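Side-chain contacts in uncharacterized protein (PDB 5THE), which probably binds RNA as a budding yeast Argonaute, this chain being its C-terminal lobe bound to an RNA strand: residues D104-D109 with S232-K237; V115-S120 with M236-K241; N176-I181 with T185-V190. One frame throughout, in Å; residues are numbered along the deposited sequence.

How the contacts relate
Contacts 1 and 2 share helix 228-241, and their centres lie about 7 Å apart; helix 95-111 meets that helix in contact 1, and the strand following it, 117-118, does so in contact 2. They touch directly, as CZ of Phe106 lies 3.6 Å from SD of Met238. Both are buried and mainly apolar where the segments meet, through ring and sulfur contacts, while Lys237, common to both, turns to the RNA. Contact 3, whose centre is about 14 Å from that of contact 2, joins a helix to the next strand by methyl packing and a tyrosine; it is more peripheral, with Ile181 and Thr185 partly exposed, and binds no nucleotide.

Contact 1: D104-D109 with S232-K237; sequences DKFASD and SNVVMK. With nucleotides of chain B.
The ring of Phe106 meets Val234 and Val235 obliquely: CE1 of Phe106 comes to 3.8 Å from CG1 of Val234, and CZ of the same ring to 4.1 Å from CB of Val235. This is helix-to-helix packing in the MID domain of the Argonaute lobe, joining 95-111 to 228-241. With CG anti to the backbone N (chi1 179°), Phe106 extends from its helix far enough to reach both valines. Phe117 of strand 117-118 touches the ring as well, and also Val235.

The second flat group is the base of A2 of chain B, where ND2 of Asn233 lies 2.9 Å from N3, a close polar approach. The two methyls of Val234 part: CG1 goes to the phenylalanine, while CG2 packs against the ribose, 3.2 Å from O4' of A2 of chain B.

Lys237 bends at three successive torsions, and its NZ donates to OP1 of A3 of chain B at 2.7 Å; it also bonds to the backbone O of the C-terminal residue, Ile549. An alanine here would remove the ammonium group, which would probably leave OP1 of A3 of chain B without its charged mate and the RNA backbone less firmly fixed at this step. Behind the ammonium, CE of Lys237 rests 3.2 Å from O3' of A2 of chain B.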
loop_
_atom_site.group_PDB
_atom_site.type_symbol
_atom_site.label_atom_id
_atom_site.label_comp_id
_atom_site.label_asym_id
_atom_site.label_seq_id
_atom_site.Cartn_x
_atom_site.Cartn_y
_atom_site.Cartn_z
ATOM N N ASP A 104 21.689 16.920 -7.775
ATOM C CA ASP A 104 22.304 16.489 -9.023
ATOM C C ASP A 104 22.637 15.007 -8.989
ATOM O O ASP A 104 22.433 14.289 -9.979
ATOM C CB ASP A 104 23.563 17.307 -9.298
ATOM C CG ASP A 104 24.128 17.035 -10.673
ATOM O OD1 ASP A 104 23.585 17.599 -11.642
ATOM O OD2 ASP A 104 25.096 16.255 -10.787
ATOM N N LYS A 105 23.174 14.534 -7.869
ATOM C CA LYS A 105 23.440 13.110 -7.738
ATOM C C LYS A 105 22.141 12.311 -7.792
ATOM O O LYS A 105 22.083 11.242 -8.410
ATOM C CB LYS A 105 24.204 12.853 -6.440
ATOM C CG LYS A 105 24.343 11.393 -6.047
ATOM C CD LYS A 105 25.584 10.764 -6.626
ATOM C CE LYS A 105 25.955 9.504 -5.852
ATOM N NZ LYS A 105 24.769 8.668 -5.516
ATOM N N PHE A 106 21.082 12.823 -7.157
ATOM C CA PHE A 106 19.781 12.167 -7.227
ATOM C C PHE A 106 19.319 12.000 -8.673
ATOM O O PHE A 106 18.982 10.889 -9.104
ATOM C CB PHE A 106 18.740 12.959 -6.428
ATOM C CG PHE A 106 17.370 12.350 -6.475
ATOM C CD1 PHE A 106 17.043 11.293 -5.646
ATOM C CD2 PHE A 106 16.417 12.819 -7.365
ATOM C CE1 PHE A 106 15.771 10.714 -5.690
ATOM C CE2 PHE A 106 15.149 12.250 -7.425
ATOM C CZ PHE A 106 14.824 11.198 -6.582
ATOM N N ALA A 107 19.291 13.099 -9.439
ATOM C CA ALA A 107 18.793 13.029 -10.808
ATOM C C ALA A 107 19.570 11.995 -11.626
ATOM O O ALA A 107 18.977 11.178 -12.339
ATOM C CB ALA A 107 18.857 14.405 -11.470
ATOM N N SER A 108 20.897 11.993 -11.516
ATOM C CA SER A 108 21.661 11.062 -12.344
ATOM C C SER A 108 21.536 9.635 -11.823
ATOM O O SER A 108 21.479 8.688 -12.615
ATOM C CB SER A 108 23.124 11.492 -12.432
ATOM O OG SER A 108 23.728 11.497 -11.159
ATOM N N ASP A 109 21.473 9.459 -10.499
ATOM C CA ASP A 109 21.217 8.133 -9.935
ATOM C C ASP A 109 19.939 7.521 -10.506
ATOM O O ASP A 109 19.932 6.370 -10.957
ATOM C CB ASP A 109 21.110 8.211 -8.411
ATOM C CG ASP A 109 22.462 8.151 -7.714
ATOM O OD1 ASP A 109 23.481 7.917 -8.393
ATOM O OD2 ASP A 109 22.498 8.317 -6.469
ATOM N N SER A 232 17.341 5.440 -5.006
ATOM C CA SER A 232 16.521 4.486 -5.742
ATOM C C SER A 232 15.199 4.232 -5.027
ATOM O O SER A 232 14.143 4.133 -5.666
ATOM C CB SER A 232 17.277 3.169 -5.929
ATOM O OG SER A 232 18.536 3.386 -6.535
ATOM N N ASN A 233 15.234 4.101 -3.700
ATOM C CA ASN A 233 13.998 3.876 -2.958
ATOM C C ASN A 233 13.083 5.091 -3.030
ATOM O O ASN A 233 11.872 4.944 -3.217
ATOM C CB ASN A 233 14.319 3.521 -1.505
ATOM C CG ASN A 233 14.949 2.138 -1.379
ATOM O OD1 ASN A 233 14.853 1.323 -2.286
ATOM N ND2 ASN A 233 15.597 1.878 -0.257
ATOM N N VAL A 234 13.651 6.293 -2.874
ATOM C CA VAL A 234 12.855 7.516 -2.924
ATOM C C VAL A 234 12.088 7.595 -4.235
ATOM O O VAL A 234 10.886 7.886 -4.256
ATOM C CB VAL A 234 13.755 8.752 -2.724
ATOM C CG1 VAL A 234 13.026 10.024 -3.177
ATOM C CG2 VAL A 234 14.189 8.873 -1.246
ATOM N N VAL A 235 12.772 7.338 -5.352
ATOM C CA VAL A 235 12.146 7.547 -6.653
ATOM C C VAL A 235 11.127 6.463 -6.964
ATOM O O VAL A 235 10.267 6.667 -7.824
ATOM C CB VAL A 235 13.233 7.650 -7.748
ATOM C CG1 VAL A 235 13.791 6.275 -8.120
ATOM C CG2 VAL A 235 12.716 8.414 -8.971
ATOM N N MET A 236 11.190 5.312 -6.284
ATOM C CA MET A 236 10.117 4.334 -6.428
ATOM C C MET A 236 8.778 4.986 -6.140
ATOM O O MET A 236 7.817 4.850 -6.913
ATOM C CB MET A 236 10.350 3.145 -5.496
ATOM C CG MET A 236 11.550 2.280 -5.903
ATOM S SD MET A 236 11.706 0.772 -4.949
ATOM C CE MET A 236 10.694 -0.392 -5.855
ATOM N N LYS A 237 8.726 5.755 -5.053
ATOM C CA LYS A 237 7.493 6.418 -4.645
ATOM C C LYS A 237 7.113 7.515 -5.623
ATOM O O LYS A 237 5.944 7.638 -5.995
ATOM C CB LYS A 237 7.654 6.967 -3.217
ATOM C CG LYS A 237 7.848 5.857 -2.178
ATOM C CD LYS A 237 8.940 6.167 -1.141
ATOM C CE LYS A 237 8.570 7.324 -0.208
ATOM N NZ LYS A 237 7.355 7.076 0.637
ATOM P P A B 2 13.071 9.740 5.078
ATOM O OP1 A B 2 13.092 9.141 6.436
ATOM O OP2 A B 2 14.249 10.499 4.550
ATOM O "O5'" A B 2 12.700 8.592 4.041
ATOM C "C5'" A B 2 12.256 8.907 2.719
ATOM C "C4'" A B 2 12.412 7.726 1.804
ATOM O "O4'" A B 2 13.818 7.468 1.598
ATOM C "C3'" A B 2 11.884 6.406 2.334
ATOM O "O3'" A B 2 10.501 6.281 2.175
ATOM C "C2'" A B 2 12.688 5.389 1.538
ATOM O "O2'" A B 2 12.211 5.325 0.202
ATOM C "C1'" A B 2 14.047 6.073 1.511
ATOM N N9 A B 2 14.902 5.715 2.660
ATOM C C8 A B 2 14.914 6.315 3.895
ATOM N N7 A B 2 15.806 5.836 4.714
ATOM C C5 A B 2 16.447 4.868 3.947
ATOM C C6 A B 2 17.493 4.003 4.251
ATOM N N6 A B 2 18.071 4.014 5.454
ATOM N N1 A B 2 17.902 3.140 3.282
ATOM C C2 A B 2 17.277 3.178 2.092
ATOM N N3 A B 2 16.264 3.957 1.683
ATOM C C4 A B 2 15.900 4.774 2.678
ATOM P P A B 3 9.657 5.447 3.244
ATOM O OP1 A B 3 8.250 5.658 2.786
ATOM O OP2 A B 3 10.066 5.817 4.631
ATOM O "O5'" A B 3 10.100 3.936 2.979
ATOM C "C5'" A B 3 9.833 3.329 1.725
ATOM C "C4'" A B 3 10.574 2.030 1.575
ATOM O "O4'" A B 3 12.005 2.254 1.495
ATOM C "C3'" A B 3 10.424 1.050 2.721
ATOM O "O3'" A B 3 9.207 0.354 2.645
ATOM C "C2'" A B 3 11.639 0.156 2.538
ATOM O "O2'" A B 3 11.418 -0.771 1.481
ATOM C "C1'" A B 3 12.689 1.179 2.097
ATOM N N9 A B 3 13.380 1.691 3.279
ATOM C C8 A B 3 12.935 2.655 4.158
ATOM N N7 A B 3 13.761 2.849 5.158
ATOM C C5 A B 3 14.793 1.962 4.911
ATOM C C6 A B 3 15.956 1.703 5.625
ATOM N N6 A B 3 16.257 2.368 6.754
ATOM N N1 A B 3 16.774 0.756 5.119
ATOM C C2 A B 3 16.419 0.122 3.981
ATOM N N3 A B 3 15.333 0.270 3.216
ATOM C C4 A B 3 14.563 1.222 3.762
#

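Contact 2: V115-S120 with M236-K241; sequences VDFNVS and MKMNLK. With nucleotides of chain B.
Phe117 and Met238 make the close part of this contact, a Met-aromatic pair in which SD of Met238 lies 3.7 Å from CE2 of Phe117 and 3.8 Å from its CZ. It packs helix 228-241 against strand 117-118 of the parallel sheet in the Rossmann-like MID domain. The sulfur sits 4.7 Å from the centroid of the Phe117 ring and 58° off the ring normal, an oblique approach. Met238 gets there by leaving the helix with CG beside the backbone N and then running extended (chi2 178°). Val110 of helix 95-111 also touches the Phe117 ring, and Leu188 of strand 185-191 meets Met238, so the pair is enclosed by the helices and the sheet.

Just before the strand the fit is slacker. Val115 points its side chain toward the helix at Asn239, and the CA atoms of these two residues, the nearest across the segments, are 7.3 Å apart.

On the helix face turned to the RNA, NZ of Lys237 donates to OP2 of U1 of chain B at 2.8 Å, a grip on the terminal phosphate as in the 5'-phosphate pocket of Argonautes.

The outer end of 115-120, by contrast, leaves the helix behind for more exposed surroundings and folds on itself as an Asx turn. There OD1 of Asn118 takes two donors: N of Ser120 at 3.0 Å, tilted 35° from the carbonyl plane, and OG of Ser120 at 2.7 Å.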
loop_
_atom_site.group_PDB
_atom_site.type_symbol
_atom_site.label_atom_id
_atom_site.label_comp_id
_atom_site.label_asym_id
_atom_site.label_seq_id
_atom_site.Cartn_x
_atom_site.Cartn_y
_atom_site.Cartn_z
ATOM N N VAL A 115 13.801 7.205 -14.778
ATOM C CA VAL A 115 13.123 8.430 -14.381
ATOM C C VAL A 115 14.046 9.597 -14.684
ATOM O O VAL A 115 15.154 9.687 -14.136
ATOM C CB VAL A 115 12.746 8.407 -12.893
ATOM C CG1 VAL A 115 11.943 9.641 -12.552
ATOM C CG2 VAL A 115 11.994 7.123 -12.570
ATOM N N ASP A 116 13.585 10.492 -15.538
ATOM C CA ASP A 116 14.375 11.616 -16.023
ATOM C C ASP A 116 13.833 12.884 -15.368
ATOM O O ASP A 116 12.731 13.342 -15.701
ATOM C CB ASP A 116 14.312 11.675 -17.552
ATOM C CG ASP A 116 15.151 12.793 -18.141
ATOM O OD1 ASP A 116 16.111 13.250 -17.479
ATOM O OD2 ASP A 116 14.845 13.205 -19.286
ATOM N N PHE A 117 14.586 13.422 -14.415
ATOM C CA PHE A 117 14.239 14.664 -13.741
ATOM C C PHE A 117 15.136 15.792 -14.220
ATOM O O PHE A 117 16.319 15.593 -14.503
ATOM C CB PHE A 117 14.386 14.556 -12.219
ATOM C CG PHE A 117 13.231 13.885 -11.541
ATOM C CD1 PHE A 117 11.960 14.425 -11.617
ATOM C CD2 PHE A 117 13.420 12.731 -10.811
ATOM C CE1 PHE A 117 10.899 13.812 -10.986
ATOM C CE2 PHE A 117 12.359 12.112 -10.177
ATOM C CZ PHE A 117 11.101 12.646 -10.269
ATOM N N ASN A 118 14.554 16.985 -14.284
ATOM C CA ASN A 118 15.283 18.229 -14.477
ATOM C C ASN A 118 15.339 18.903 -13.108
ATOM O O ASN A 118 14.296 19.250 -12.548
ATOM C CB ASN A 118 14.565 19.088 -15.526
ATOM C CG ASN A 118 15.134 20.500 -15.657
ATOM O OD1 ASN A 118 16.152 20.856 -15.063
ATOM N ND2 ASN A 118 14.460 21.312 -16.456
ATOM N N VAL A 119 16.544 19.052 -12.553
ATOM C CA VAL A 119 16.700 19.614 -11.209
ATOM C C VAL A 119 17.402 20.963 -11.287
ATOM O O VAL A 119 18.104 21.363 -10.350
ATOM C CB VAL A 119 17.483 18.671 -10.274
ATOM C CG1 VAL A 119 16.729 17.371 -10.054
ATOM C CG2 VAL A 119 18.867 18.393 -10.840
ATOM N N SER A 120 17.226 21.667 -12.405
ATOM C CA SER A 120 17.926 22.930 -12.600
ATOM C C SER A 120 17.305 24.066 -11.792
ATOM O O SER A 120 18.011 25.008 -11.418
ATOM C CB SER A 120 17.961 23.283 -14.089
ATOM O OG SER A 120 16.653 23.427 -14.610
ATOM N N MET A 236 11.190 5.312 -6.284
ATOM C CA MET A 236 10.117 4.334 -6.428
ATOM C C MET A 236 8.778 4.986 -6.140
ATOM O O MET A 236 7.817 4.850 -6.913
ATOM C CB MET A 236 10.350 3.145 -5.496
ATOM C CG MET A 236 11.550 2.280 -5.903
ATOM S SD MET A 236 11.706 0.772 -4.949
ATOM C CE MET A 236 10.694 -0.392 -5.855
ATOM N N LYS A 237 8.726 5.755 -5.053
ATOM C CA LYS A 237 7.493 6.418 -4.645
ATOM C C LYS A 237 7.113 7.515 -5.623
ATOM O O LYS A 237 5.944 7.638 -5.995
ATOM C CB LYS A 237 7.654 6.967 -3.217
ATOM C CG LYS A 237 7.848 5.857 -2.178
ATOM C CD LYS A 237 8.940 6.167 -1.141
ATOM C CE LYS A 237 8.570 7.324 -0.208
ATOM N NZ LYS A 237 7.355 7.076 0.637
ATOM N N MET A 238 8.091 8.321 -6.048
ATOM C CA MET A 238 7.820 9.372 -7.023
ATOM C C MET A 238 7.228 8.788 -8.291
ATOM O O MET A 238 6.223 9.287 -8.813
ATOM C CB MET A 238 9.110 10.120 -7.348
ATOM C CG MET A 238 9.727 10.824 -6.144
ATOM S SD MET A 238 11.265 11.625 -6.638
ATOM C CE MET A 238 11.585 12.697 -5.218
ATOM N N ASN A 239 7.848 7.719 -8.796
ATOM C CA ASN A 239 7.399 7.121 -10.047
ATOM C C ASN A 239 5.947 6.669 -9.947
ATOM O O ASN A 239 5.161 6.888 -10.874
ATOM C CB ASN A 239 8.305 5.947 -10.421
ATOM C CG ASN A 239 8.068 5.439 -11.858
ATOM O OD1 ASN A 239 8.154 4.255 -12.124
ATOM N ND2 ASN A 239 7.835 6.340 -12.773
ATOM N N LEU A 240 5.568 6.056 -8.815
ATOM C CA LEU A 240 4.166 5.686 -8.611
ATOM C C LEU A 240 3.261 6.914 -8.640
ATOM O O LEU A 240 2.210 6.904 -9.297
ATOM C CB LEU A 240 3.996 4.922 -7.296
ATOM C CG LEU A 240 4.650 3.528 -7.269
ATOM C CD1 LEU A 240 4.583 2.921 -5.869
ATOM C CD2 LEU A 240 4.003 2.585 -8.314
ATOM N N LYS A 241 3.646 7.978 -7.915
ATOM C CA LYS A 241 2.859 9.207 -7.906
ATOM C C LYS A 241 2.747 9.801 -9.299
ATOM O O LYS A 241 1.719 10.391 -9.642
ATOM C CB LYS A 241 3.472 10.218 -6.934
ATOM C CG LYS A 241 3.151 9.876 -5.485
ATOM C CD LYS A 241 4.065 10.591 -4.532
ATOM C CE LYS A 241 3.598 10.445 -3.089
ATOM N NZ LYS A 241 4.563 11.121 -2.149
ATOM P P A B 2 13.071 9.740 5.078
ATOM O OP1 A B 2 13.092 9.141 6.436
ATOM O OP2 A B 2 14.249 10.499 4.550
ATOM O "O5'" A B 2 12.700 8.592 4.041
ATOM C "C5'" A B 2 12.256 8.907 2.719
ATOM C "C4'" A B 2 12.412 7.726 1.804
ATOM O "O4'" A B 2 13.818 7.468 1.598
ATOM C "C3'" A B 2 11.884 6.406 2.334
ATOM O "O3'" A B 2 10.501 6.281 2.175
ATOM C "C2'" A B 2 12.688 5.389 1.538
ATOM O "O2'" A B 2 12.211 5.325 0.202
ATOM C "C1'" A B 2 14.047 6.073 1.511
ATOM N N9 A B 2 14.902 5.715 2.660
ATOM C C8 A B 2 14.914 6.315 3.895
ATOM N N7 A B 2 15.806 5.836 4.714
ATOM C C5 A B 2 16.447 4.868 3.947
ATOM C C6 A B 2 17.493 4.003 4.251
ATOM N N6 A B 2 18.071 4.014 5.454
ATOM N N1 A B 2 17.902 3.140 3.282
ATOM C C2 A B 2 17.277 3.178 2.092
ATOM N N3 A B 2 16.264 3.957 1.683
ATOM C C4 A B 2 15.900 4.774 2.678
ATOM O OP3 U B 1 5.447 10.475 2.392
ATOM P P U B 1 6.715 10.971 1.824
ATOM O OP1 U B 1 6.468 12.235 1.087
ATOM O OP2 U B 1 7.385 9.879 1.098
ATOM O "O5'" U B 1 7.643 11.386 3.031
ATOM C "C5'" U B 1 8.412 10.425 3.741
ATOM C "C4'" U B 1 9.512 11.125 4.480
ATOM O "O4'" U B 1 8.933 12.023 5.473
ATOM C "C3'" U B 1 10.490 10.224 5.218
ATOM O "O3'" U B 1 11.811 10.736 5.039
ATOM C "C2'" U B 1 10.057 10.351 6.680
ATOM O "O2'" U B 1 11.086 10.136 7.621
ATOM C "C1'" U B 1 9.532 11.787 6.735
ATOM N N1 U B 1 8.514 11.997 7.785
ATOM C C2 U B 1 8.751 12.963 8.732
ATOM O O2 U B 1 9.749 13.650 8.699
ATOM N N3 U B 1 7.784 13.108 9.700
ATOM C C4 U B 1 6.612 12.381 9.801
ATOM O O4 U B 1 5.822 12.625 10.719
ATOM C C5 U B 1 6.438 11.383 8.790
ATOM C C6 U B 1 7.376 11.226 7.847
ATOM P P A B 3 9.657 5.447 3.244
ATOM O OP1 A B 3 8.250 5.658 2.786
ATOM O OP2 A B 3 10.066 5.817 4.631
ATOM O "O5'" A B 3 10.100 3.936 2.979
ATOM C "C5'" A B 3 9.833 3.329 1.725
ATOM C "C4'" A B 3 10.574 2.030 1.575
ATOM O "O4'" A B 3 12.005 2.254 1.495
ATOM C "C3'" A B 3 10.424 1.050 2.721
ATOM O "O3'" A B 3 9.207 0.354 2.645
ATOM C "C2'" A B 3 11.639 0.156 2.538
ATOM O "O2'" A B 3 11.418 -0.771 1.481
ATOM C "C1'" A B 3 12.689 1.179 2.097
ATOM N N9 A B 3 13.380 1.691 3.279
ATOM C C8 A B 3 12.935 2.655 4.158
ATOM N N7 A B 3 13.761 2.849 5.158
ATOM C C5 A B 3 14.793 1.962 4.911
ATOM C C6 A B 3 15.956 1.703 5.625
ATOM N N6 A B 3 16.257 2.368 6.754
ATOM N N1 A B 3 16.774 0.756 5.119
ATOM C C2 A B 3 16.419 0.122 3.981
ATOM N N3 A B 3 15.333 0.270 3.216
ATOM C C4 A B 3 14.563 1.222 3.762
#

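Contact 3: N176-I181 with T185-V190; sequences NLLENI and TYILYV
Leu178 and Ile187 provide the tightest apolar contact, with CD2 of Leu178 3.5 Å from CD1 of Ile187, closer than two methyl groups usually come. The two side chains cross at about a right angle, so they meet through these methyls instead of running alongside each other. Leu178 starts beside its own backbone N (chi1 -65°) and then extends (chi2 -179°), which carries its branch out from the helix to the strand. A second apolar pair closes the chain turn: CG1 of Ile181 lies 3.8 Å from CG2 of Thr185, and CD1 of Ile181 follows at 4.1 Å from the same methyl. Thr185 thus gives its methyl to the isoleucine, while its hydroxyl is taken up by the backbone O of Ser183 in the connecting turn.

The two segments form a helix-to-strand step of the Rossmann-like MID domain. Helix 169-179 ends, Asn180 leaves helical backbone angles, and after a short turn the chain enters strand 185-191. That strand runs parallel to 77-85 and to 215-219, one bonded along each side, so the Leu178-Ile187 pair holds the helix against a strand inside the sheet.

Aromatic contacts involve Tyr189. CG2 of Ile187 stands over the centre of the tyrosine ring, 3.7 Å above its plane. Ile187 thus presents CD1 to the helix and CG2 to the tyrosine two residues on in the strand.

Of polar groups, the Tyr189 hydroxyl approaches Leu178 with OH 4.1 Å from both CD1 and CD2, the two side chains coming from opposite directions. This is mere van der Waals proximity, and the hydroxyl is satisfied by a hydrogen bond with OG1 of Thr207 on helix 197-210.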
loop_
_atom_site.group_PDB
_atom_site.type_symbol
_atom_site.label_atom_id
_atom_site.label_comp_id
_atom_site.label_asym_id
_atom_site.label_seq_id
_atom_site.Cartn_x
_atom_site.Cartn_y
_atom_site.Cartn_z
ATOM N N ASN A 176 1.964 30.694 -1.393
ATOM C CA ASN A 176 2.255 31.515 -2.558
ATOM C C ASN A 176 3.056 30.730 -3.587
ATOM O O ASN A 176 2.817 30.843 -4.796
ATOM C CB ASN A 176 3.009 32.773 -2.137
ATOM C CG ASN A 176 3.248 33.706 -3.297
ATOM O OD1 ASN A 176 2.320 34.356 -3.778
ATOM N ND2 ASN A 176 4.489 33.765 -3.769
ATOM N N LEU A 177 4.010 29.924 -3.118
ATOM C CA LEU A 177 4.813 29.110 -4.018
ATOM C C LEU A 177 3.946 28.113 -4.783
ATOM O O LEU A 177 4.130 27.917 -5.990
ATOM C CB LEU A 177 5.895 28.394 -3.210
ATOM C CG LEU A 177 7.035 27.679 -3.929
ATOM C CD1 LEU A 177 8.201 27.486 -2.968
ATOM C CD2 LEU A 177 6.587 26.327 -4.505
ATOM N N LEU A 178 2.997 27.470 -4.099
ATOM C CA LEU A 178 2.205 26.425 -4.743
ATOM C C LEU A 178 1.263 26.998 -5.801
ATOM O O LEU A 178 1.100 26.408 -6.873
ATOM C CB LEU A 178 1.428 25.637 -3.691
ATOM C CG LEU A 178 2.348 24.860 -2.747
ATOM C CD1 LEU A 178 1.539 24.067 -1.747
ATOM C CD2 LEU A 178 3.261 23.948 -3.546
ATOM N N GLU A 179 0.640 28.144 -5.531
ATOM C CA GLU A 179 -0.224 28.750 -6.546
ATOM C C GLU A 179 0.562 29.174 -7.784
ATOM O O GLU A 179 -0.004 29.262 -8.878
ATOM C CB GLU A 179 -0.967 29.964 -5.975
ATOM C CG GLU A 179 -1.723 29.719 -4.687
ATOM C CD GLU A 179 -1.670 30.870 -3.746
ATOM O OE1 GLU A 179 -0.910 31.802 -4.033
ATOM O OE2 GLU A 179 -2.373 30.826 -2.712
ATOM N N ASN A 180 1.859 29.434 -7.640
ATOM C CA ASN A 180 2.693 29.869 -8.750
ATOM C C ASN A 180 3.508 28.738 -9.350
ATOM O O ASN A 180 4.343 28.991 -10.223
ATOM C CB ASN A 180 3.637 30.984 -8.300
ATOM C CG ASN A 180 2.906 32.251 -7.920
ATOM O OD1 ASN A 180 1.691 32.359 -8.092
ATOM N ND2 ASN A 180 3.650 33.226 -7.404
ATOM N N ILE A 181 3.291 27.506 -8.910
ATOM C CA ILE A 181 4.198 26.422 -9.303
ATOM C C ILE A 181 4.032 26.132 -10.795
ATOM O O ILE A 181 2.893 26.023 -11.282
ATOM C CB ILE A 181 3.940 25.175 -8.445
ATOM C CG1 ILE A 181 5.177 24.274 -8.429
ATOM C CG2 ILE A 181 2.682 24.416 -8.887
ATOM C CD1 ILE A 181 6.423 24.976 -7.906
ATOM N N THR A 185 5.781 19.729 -12.624
ATOM C CA THR A 185 6.729 19.939 -11.539
ATOM C C THR A 185 6.415 19.018 -10.366
ATOM O O THR A 185 5.275 18.958 -9.887
ATOM C CB THR A 185 6.740 21.404 -11.093
ATOM O OG1 THR A 185 7.396 22.186 -12.094
ATOM C CG2 THR A 185 7.499 21.555 -9.795
ATOM N N TYR A 186 7.438 18.292 -9.928
ATOM C CA TYR A 186 7.378 17.428 -8.763
ATOM C C TYR A 186 8.101 18.134 -7.634
ATOM O O TYR A 186 9.226 18.610 -7.822
ATOM C CB TYR A 186 8.036 16.073 -9.055
ATOM C CG TYR A 186 7.663 15.006 -8.057
ATOM C CD1 TYR A 186 8.229 14.991 -6.783
ATOM C CD2 TYR A 186 6.729 14.023 -8.379
ATOM C CE1 TYR A 186 7.883 14.029 -5.861
ATOM C CE2 TYR A 186 6.374 13.049 -7.464
ATOM C CZ TYR A 186 6.954 13.059 -6.207
ATOM O OH TYR A 186 6.613 12.107 -5.289
ATOM N N ILE A 187 7.461 18.225 -6.473
ATOM C CA ILE A 187 8.052 18.918 -5.339
ATOM C C ILE A 187 8.790 17.923 -4.457
ATOM O O ILE A 187 8.238 16.888 -4.078
ATOM C CB ILE A 187 6.987 19.656 -4.521
ATOM C CG1 ILE A 187 6.411 20.818 -5.315
ATOM C CG2 ILE A 187 7.607 20.159 -3.215
ATOM C CD1 ILE A 187 5.118 21.288 -4.740
ATOM N N LEU A 188 10.022 18.258 -4.091
ATOM C CA LEU A 188 10.775 17.503 -3.091
ATOM C C LEU A 188 10.927 18.377 -1.851
ATOM O O LEU A 188 11.693 19.344 -1.851
ATOM C CB LEU A 188 12.132 17.068 -3.638
ATOM C CG LEU A 188 13.032 16.344 -2.638
ATOM C CD1 LEU A 188 12.343 15.080 -2.094
ATOM C CD2 LEU A 188 14.383 16.019 -3.281
ATOM N N TYR A 189 10.174 18.065 -0.808
ATOM C CA TYR A 189 10.357 18.749 0.461
ATOM C C TYR A 189 11.560 18.135 1.172
ATOM O O TYR A 189 11.594 16.921 1.412
ATOM C CB TYR A 189 9.101 18.632 1.318
ATOM C CG TYR A 189 7.930 19.439 0.821
ATOM C CD1 TYR A 189 8.017 20.826 0.704
ATOM C CD2 TYR A 189 6.712 18.827 0.520
ATOM C CE1 TYR A 189 6.943 21.571 0.269
ATOM C CE2 TYR A 189 5.626 19.573 0.076
ATOM C CZ TYR A 189 5.749 20.946 -0.047
ATOM O OH TYR A 189 4.681 21.703 -0.484
ATOM N N VAL A 190 12.551 18.963 1.487
ATOM C CA VAL A 190 13.753 18.527 2.193
ATOM C C VAL A 190 13.647 19.057 3.616
ATOM O O VAL A 190 13.757 20.269 3.846
ATOM C CB VAL A 190 15.029 19.022 1.503
ATOM C CG1 VAL A 190 16.271 18.573 2.262
ATOM C CG2 VAL A 190 15.074 18.504 0.052
#